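Local coordinates for acetyltransferase (Agrobacterium tumefaciens, PDB 2FSR), which is a GNAT-family acetyltransferase that probably transfers an acetyl group from acetyl-coenzyme A to an acceptor not yet known, at residues H75-N79 with I104-F110. Numbering follows the deposited sequence.
Sequences HDLAN and INHGPLF
The imidazole of H75 has N105 OD1 and the carbonyl O of H106 at its edge, while the amide nitrogen ND2 of N79 sits over one face, 3.2 Å above the plane and towards the rim. F110 runs nearly parallel to it, planes 22° apart, but offset so far that little of one ring lies over the other; CE1 of H75 and CE2 of F110 come within 3.5 Å. One face of F110 has CB of N105 over its centre. With CG of H75 anti to the backbone N (chi1 153°), the ring reaches off the helix, and NE2 donates to N105 OD1 (2.8 Å), which lies almost in the ring plane. That oxygen also accepts from a water shared with D76 OD1; D76 OD2 goes on to Q101, and N105 ND2 to E114. One turn along, N79 OD1 accepts from the backbone N of H106 at 2.8 Å, the N-H coming nearly head-on to the carbonyl (C=O...N 165°). N79 ND2 is tied back only weakly to the carbonyl O of H75. H75 and N79 thus join helix 66-83 of the GNAT fold to the last residue of strand 97-105 and the first of the loop leading, through the type I turn G107-F110, to antiparallel strand 114-119.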
loop_
_atom_site.group_PDB
_atom_site.type_symbol
_atom_site.label_atom_id
_atom_site.label_comp_id
_atom_site.label_asym_id
_atom_site.label_seq_id
_atom_site.Cartn_x
_atom_site.Cartn_y
_atom_site.Cartn_z
ATOM N N HIS A 75 8.916 3.925 7.017
ATOM C CA HIS A 75 7.845 4.846 6.573
ATOM C C HIS A 75 6.516 4.076 6.524
ATOM O O HIS A 75 5.474 4.562 6.993
ATOM C CB HIS A 75 8.238 5.422 5.209
ATOM C CG HIS A 75 7.080 5.835 4.357
ATOM N ND1 HIS A 75 6.705 7.155 4.217
ATOM C CD2 HIS A 75 6.246 5.107 3.574
ATOM C CE1 HIS A 75 5.676 7.222 3.384
ATOM N NE2 HIS A 75 5.396 5.998 2.961
ATOM N N ASP A 76 6.571 2.858 5.981
ATOM C CA ASP A 76 5.369 2.036 5.839
ATOM C C ASP A 76 4.649 1.781 7.187
ATOM O O ASP A 76 3.427 1.823 7.291
ATOM C CB ASP A 76 5.741 0.700 5.198
ATOM C CG ASP A 76 6.103 0.809 3.712
ATOM O OD1 ASP A 76 5.697 1.795 3.043
ATOM O OD2 ASP A 76 6.755 -0.137 3.193
ATOM N N LEU A 77 5.442 1.520 8.233
ATOM C CA LEU A 77 4.914 1.297 9.561
ATOM C C LEU A 77 4.557 2.627 10.222
ATOM O O LEU A 77 3.450 2.779 10.740
ATOM C CB LEU A 77 5.941 0.508 10.400
ATOM C CG LEU A 77 5.583 0.179 11.855
ATOM C CD1 LEU A 77 5.738 1.361 12.797
ATOM C CD2 LEU A 77 4.166 -0.435 12.005
ATOM N N ALA A 78 5.477 3.592 10.169
ATOM C CA ALA A 78 5.323 4.869 10.888
ATOM C C ALA A 78 4.153 5.732 10.426
ATOM O O ALA A 78 3.628 6.540 11.212
ATOM C CB ALA A 78 6.607 5.683 10.834
ATOM N N ASN A 79 3.742 5.568 9.164
ATOM C CA ASN A 79 2.611 6.354 8.668
ATOM C C ASN A 79 1.364 6.183 9.547
ATOM O O ASN A 79 0.578 7.116 9.694
ATOM C CB ASN A 79 2.307 6.036 7.192
ATOM C CG ASN A 79 3.049 6.946 6.217
ATOM O OD1 ASN A 79 2.441 7.484 5.283
ATOM N ND2 ASN A 79 4.350 7.134 6.419
ATOM N N ILE A 104 -1.272 3.010 2.201
ATOM C CA ILE A 104 -1.518 4.394 1.863
ATOM C C ILE A 104 -0.429 5.247 2.513
ATOM O O ILE A 104 -0.162 5.127 3.712
ATOM C CB ILE A 104 -2.915 4.854 2.293
ATOM C CG1 ILE A 104 -3.989 4.056 1.548
ATOM C CG2 ILE A 104 -3.110 6.353 2.045
ATOM C CD1 ILE A 104 -5.369 4.158 2.199
ATOM N N ASN A 105 0.167 6.078 1.674
ATOM C CA ASN A 105 1.379 6.844 1.986
ATOM C C ASN A 105 1.092 8.323 2.068
ATOM O O ASN A 105 0.355 8.863 1.230
ATOM C CB ASN A 105 2.361 6.645 0.845
ATOM C CG ASN A 105 2.729 5.188 0.660
ATOM O OD1 ASN A 105 3.449 4.622 1.484
ATOM N ND2 ASN A 105 2.200 4.558 -0.380
ATOM N N HIS A 106 1.715 9.017 3.015
ATOM C CA HIS A 106 1.692 10.483 2.949
ATOM C C HIS A 106 3.008 11.013 3.516
ATOM O O HIS A 106 3.996 10.265 3.588
ATOM C CB HIS A 106 0.466 11.050 3.678
ATOM C CG HIS A 106 0.035 12.411 3.197
ATOM N ND1 HIS A 106 -0.914 13.157 3.862
ATOM C CD2 HIS A 106 0.428 13.158 2.133
ATOM C CE1 HIS A 106 -1.094 14.301 3.224
ATOM N NE2 HIS A 106 -0.284 14.335 2.181
ATOM N N GLY A 107 3.015 12.278 3.915
ATOM C CA GLY A 107 4.241 12.903 4.382
ATOM C C GLY A 107 4.956 13.646 3.262
ATOM O O GLY A 107 4.437 13.759 2.147
ATOM N N PRO A 108 6.172 14.168 3.543
ATOM C CA PRO A 108 6.848 15.104 2.633
ATOM C C PRO A 108 7.207 14.568 1.257
ATOM O O PRO A 108 7.502 15.354 0.362
ATOM C CB PRO A 108 8.117 15.497 3.413
ATOM C CG PRO A 108 8.359 14.326 4.310
ATOM C CD PRO A 108 6.974 13.916 4.760
ATOM N N LEU A 109 7.177 13.249 1.071
ATOM C CA LEU A 109 7.588 12.663 -0.202
ATOM C C LEU A 109 6.403 12.348 -1.104
ATOM O O LEU A 109 6.597 11.909 -2.228
ATOM C CB LEU A 109 8.424 11.399 0.034
ATOM C CG LEU A 109 9.616 11.531 0.982
ATOM C CD1 LEU A 109 10.382 10.202 1.004
ATOM C CD2 LEU A 109 10.502 12.672 0.551
ATOM N N PHE A 110 5.196 12.604 -0.603
ATOM C CA PHE A 110 3.959 12.301 -1.362
ATOM C C PHE A 110 3.055 13.523 -1.444
ATOM O O PHE A 110 2.476 13.933 -0.434
ATOM C CB PHE A 110 3.209 11.153 -0.685
ATOM C CG PHE A 110 3.916 9.847 -0.783
ATOM C CD1 PHE A 110 3.620 8.948 -1.809
ATOM C CD2 PHE A 110 4.915 9.512 0.139
ATOM C CE1 PHE A 110 4.314 7.735 -1.917
ATOM C CE2 PHE A 110 5.615 8.296 0.028
ATOM C CZ PHE A 110 5.304 7.411 -0.983
HETATM O O HOH W 1 3.065 2.128 2.436
#